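Local coordinates for Lin0012 protein (Listeria innocua, PDB 3K17), which probably acts as an ATP-dependent phosphomevalonate kinase of the GHMP family, phosphorylating phosphomevalonate in the mevalonate route to isopentenyl diphosphate, at residues K242-Q245 against H246-T249; L248-N251 against N252-K256. All coordinates share one frame; numbering follows the deposited sequence.

Overall arrangement
Both contacts belong to one helix, 241-264, and follow each other along it. Contact 1 takes its beginning, residues 242-249, and contact 2 continues through 248-256, with L248 and T249 common to both; their centres lie about 10 Å apart. The pair sits toward the periphery of the subunit, contact 1 about 24 Å and contact 2 about 20 Å from the chain centre. Helix 267-288 packs against one flank through I280, which meets F247 in contact 1 and R250 and N251 in contact 2. A22, in a loop, touches F247, L248 and N251, tying both contacts to the N-terminal part of the chain.

Contact 1 of 2, residues K242-Q245 against H246-T249; sequences KNYQ and HFLT
Y244 and L248, one helical turn apart, make the main apolar contact here. The leucine comes to the tyrosine ring from over one face: its CG lies on that side, and L248 CD1 reaches Y244 CE2 at 3.7 Å. The other methyl, CD2, extends toward the phenol end of the ring and stands 4.1 Å from Y244 OH. What brings the ring over the following turn is the first torsion of Y244, which sets CG opposite the backbone N (chi1 -176°), beside the carbonyl carbon. F247 meets the same ring obliquely, Y244 CE1 and F247 CD2 being 4.2 Å apart, an apolar contact. The hydroxyl of Y244 is hydrogen-bonded to E25, in a loop, which ties down the far end of the ring. Helix 226-239 adds I233 and F236 around Y244, while I280 and L284 of helix 267-288 meet F247.

On the exposed side, the Q245 chain bends at its second torsion (chi2 54°) and crosses T249 at about a right angle. Q245 NE2 thereby comes within 3.8 Å of L248 CB. In the backbone of the same residue, the carbonyl oxygen of Q245 holds two donors from one threonine: T249 N at 2.9 Å, and T249 OG1, also 2.9 Å from Q245 O. They arrive from opposite faces of the carbonyl plane. The threonine hydroxyl thus folds back onto its own helix. Backbone i to i+4 bonds, such as L248 N to Y244 O at 3.0 Å, run through the whole segment. The whole is an amphipathic alpha-helix with i to i+4 side-chain packing on its buried face and a threonine hydroxyl bonded to the i-4 carbonyl on its exposed one.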
# COMPACT_ATOMS: atom_id res chain seq x y z
N LYS A 242 13.36 -29.06 -28.42
CA LYS A 242 13.42 -30.04 -29.49
C LYS A 242 12.03 -30.57 -29.84
O LYS A 242 11.65 -30.60 -31.01
CB LYS A 242 14.33 -31.21 -29.09
CG LYS A 242 14.50 -32.24 -30.20
CD LYS A 242 15.46 -33.35 -29.79
CE LYS A 242 15.62 -34.37 -30.91
NZ LYS A 242 16.55 -35.48 -30.54
N ASN A 243 11.28 -30.99 -28.83
CA ASN A 243 9.94 -31.50 -29.06
C ASN A 243 9.01 -30.40 -29.56
O ASN A 243 8.22 -30.62 -30.47
CB ASN A 243 9.38 -32.10 -27.76
CG ASN A 243 9.95 -33.48 -27.47
OD1 ASN A 243 9.85 -33.98 -26.35
ND2 ASN A 243 10.54 -34.10 -28.48
N TYR A 244 9.12 -29.22 -28.96
CA TYR A 244 8.28 -28.10 -29.36
C TYR A 244 8.55 -27.75 -30.82
O TYR A 244 7.62 -27.49 -31.59
CB TYR A 244 8.54 -26.87 -28.49
CG TYR A 244 7.63 -25.70 -28.81
CD1 TYR A 244 6.27 -25.76 -28.52
CD2 TYR A 244 8.13 -24.55 -29.41
CE1 TYR A 244 5.42 -24.69 -28.83
CE2 TYR A 244 7.30 -23.48 -29.72
CZ TYR A 244 5.94 -23.55 -29.43
OH TYR A 244 5.12 -22.49 -29.73
N GLN A 245 9.82 -27.76 -31.20
CA GLN A 245 10.19 -27.44 -32.57
C GLN A 245 9.67 -28.51 -33.53
O GLN A 245 9.34 -28.21 -34.68
CB GLN A 245 11.71 -27.30 -32.70
CG GLN A 245 12.16 -26.81 -34.07
CD GLN A 245 11.49 -25.50 -34.48
OE1 GLN A 245 11.68 -24.46 -33.85
NE2 GLN A 245 10.68 -25.56 -35.54
N HIS A 246 9.61 -29.75 -33.06
CA HIS A 246 9.10 -30.84 -33.88
C HIS A 246 7.64 -30.56 -34.16
O HIS A 246 7.14 -30.77 -35.27
CB HIS A 246 9.23 -32.18 -33.15
CG HIS A 246 8.57 -33.32 -33.86
ND1 HIS A 246 8.99 -33.76 -35.10
CD2 HIS A 246 7.53 -34.11 -33.51
CE1 HIS A 246 8.23 -34.77 -35.49
NE2 HIS A 246 7.34 -35.01 -34.54
N PHE A 247 6.94 -30.10 -33.12
CA PHE A 247 5.53 -29.76 -33.23
C PHE A 247 5.36 -28.69 -34.31
O PHE A 247 4.57 -28.86 -35.24
CB PHE A 247 5.01 -29.23 -31.89
CG PHE A 247 3.69 -28.52 -31.99
CD1 PHE A 247 2.55 -29.18 -32.45
CD2 PHE A 247 3.58 -27.17 -31.65
CE1 PHE A 247 1.33 -28.51 -32.57
CE2 PHE A 247 2.36 -26.50 -31.76
CZ PHE A 247 1.24 -27.17 -32.22
N LEU A 248 6.10 -27.59 -34.18
CA LEU A 248 6.02 -26.49 -35.14
C LEU A 248 6.30 -26.96 -36.56
O LEU A 248 5.50 -26.73 -37.47
CB LEU A 248 7.01 -25.39 -34.77
CG LEU A 248 6.77 -24.59 -33.48
CD1 LEU A 248 7.87 -23.54 -33.34
CD2 LEU A 248 5.40 -23.92 -33.53
N THR A 249 7.45 -27.59 -36.76
CA THR A 249 7.85 -28.08 -38.08
C THR A 249 6.75 -28.93 -38.67
O THR A 249 6.35 -28.76 -39.83
CB THR A 249 9.13 -28.92 -37.99
OG1 THR A 249 10.18 -28.12 -37.43
CG2 THR A 249 9.54 -29.44 -39.37

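Contact 2 of 2, residues L248-N251 against N252-K256; sequences LTRN and NEIMK
R250 NH1 and E253 OE1 form a salt bridge of 2.7 Å, the shortest polar bond between 248-251 and 252-256. The two side chains cross at about a right angle, and their flat ends are nearly perpendicular, with the guanidinium and carboxylate planes 87° apart. The bridge therefore runs through a single carboxylate oxygen, without the paired, coplanar geometry of a two-pronged contact. A bend at the second torsion of R250 (chi2 81°) swings the guanidinium forward along the helix toward E253. Its NH2 makes a second salt bridge to E276 of helix 267-288, so the arginine sits between two acids, which would probably favour its positive charge. I254 CD1 lies over one face of the guanidinium, offset toward the rim, and CG1 of I254 comes 3.7 Å from R250 NH1.

At the next position round the helix, N251 and M255, a selenomethionine, pass obliquely. M255 CG lies 3.6 Å from N251 OD1, and its terminal CE approaches N251 ND2 at 3.9 Å, the chain curling back through two bends. A22 and I280 touch N251 from outside, and N277 touches M255. The backbone keeps its i to i+4 hydrogen bonds, including N252 N to L248 O at 2.8 Å and M255 N to N251 O at 2.9 Å. Together these features make an alpha-helix with an i to i+3 arginine-glutamate salt bridge, linked by the same arginine to helix 267-288 in a helix-helix interface.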
# COMPACT_ATOMS: atom_id res chain seq x y z
N LEU A 248 6.10 -27.59 -34.18
CA LEU A 248 6.02 -26.49 -35.14
C LEU A 248 6.30 -26.96 -36.56
O LEU A 248 5.50 -26.73 -37.47
CB LEU A 248 7.01 -25.39 -34.77
CG LEU A 248 6.77 -24.59 -33.48
CD1 LEU A 248 7.87 -23.54 -33.34
CD2 LEU A 248 5.40 -23.92 -33.53
N THR A 249 7.45 -27.59 -36.76
CA THR A 249 7.85 -28.08 -38.08
C THR A 249 6.75 -28.93 -38.67
O THR A 249 6.35 -28.76 -39.83
CB THR A 249 9.13 -28.92 -37.99
OG1 THR A 249 10.18 -28.12 -37.43
CG2 THR A 249 9.54 -29.44 -39.37
N ARG A 250 6.27 -29.87 -37.86
CA ARG A 250 5.20 -30.77 -38.27
C ARG A 250 3.95 -29.95 -38.61
O ARG A 250 3.27 -30.20 -39.61
CB ARG A 250 4.91 -31.74 -37.13
CG ARG A 250 4.02 -32.90 -37.52
CD ARG A 250 4.82 -34.00 -38.21
NE ARG A 250 3.92 -34.85 -38.98
CZ ARG A 250 3.35 -34.47 -40.12
NH1 ARG A 250 3.60 -33.27 -40.62
NH2 ARG A 250 2.53 -35.29 -40.76
N ASN A 251 3.65 -28.96 -37.77
CA ASN A 251 2.49 -28.11 -37.99
C ASN A 251 2.58 -27.37 -39.32
O ASN A 251 1.60 -27.29 -40.06
CB ASN A 251 2.36 -27.09 -36.85
CG ASN A 251 1.37 -25.98 -37.17
OD1 ASN A 251 1.71 -24.98 -37.82
ND2 ASN A 251 0.13 -26.16 -36.73
N ASN A 252 3.76 -26.85 -39.64
CA ASN A 252 3.94 -26.12 -40.88
C ASN A 252 3.74 -26.97 -42.13
O ASN A 252 3.27 -26.47 -43.16
CB ASN A 252 5.32 -25.47 -40.90
CG ASN A 252 5.49 -24.45 -39.79
OD1 ASN A 252 4.65 -23.57 -39.61
ND2 ASN A 252 6.58 -24.56 -39.05
N GLU A 253 4.10 -28.25 -42.04
CA GLU A 253 3.92 -29.17 -43.16
C GLU A 253 2.42 -29.33 -43.39
O GLU A 253 1.92 -29.21 -44.51
CB GLU A 253 4.54 -30.54 -42.85
CG GLU A 253 6.01 -30.51 -42.44
CD GLU A 253 6.62 -31.91 -42.25
OE1 GLU A 253 6.08 -32.70 -41.45
OE2 GLU A 253 7.64 -32.21 -42.91
N ILE A 254 1.69 -29.59 -42.30
CA ILE A 254 0.25 -29.78 -42.36
C ILE A 254 -0.51 -28.55 -42.87
O ILE A 254 -1.44 -28.68 -43.66
CB ILE A 254 -0.29 -30.18 -40.96
CG1 ILE A 254 0.37 -31.50 -40.52
CG2 ILE A 254 -1.82 -30.34 -41.01
CD1 ILE A 254 0.00 -31.94 -39.11
N MSE A 255 -0.11 -27.37 -42.41
CA MSE A 255 -0.76 -26.13 -42.83
C MSE A 255 -0.65 -25.95 -44.34
O MSE A 255 -1.61 -25.55 -45.00
CB MSE A 255 -0.14 -24.92 -42.12
CG MSE A 255 -0.48 -24.82 -40.65
SE MSE A 255 -2.40 -24.90 -40.35
CE MSE A 255 -2.46 -26.66 -39.57
N LYS A 256 0.53 -26.23 -44.87
CA LYS A 256 0.76 -26.11 -46.30
C LYS A 256 -0.24 -27.01 -47.03
O LYS A 256 -0.86 -26.59 -48.01
CB LYS A 256 2.20 -26.54 -46.62
CG LYS A 256 2.63 -26.28 -48.06
CD LYS A 256 4.13 -26.50 -48.23
CE LYS A 256 4.94 -25.53 -47.37
NZ LYS A 256 4.66 -24.10 -47.70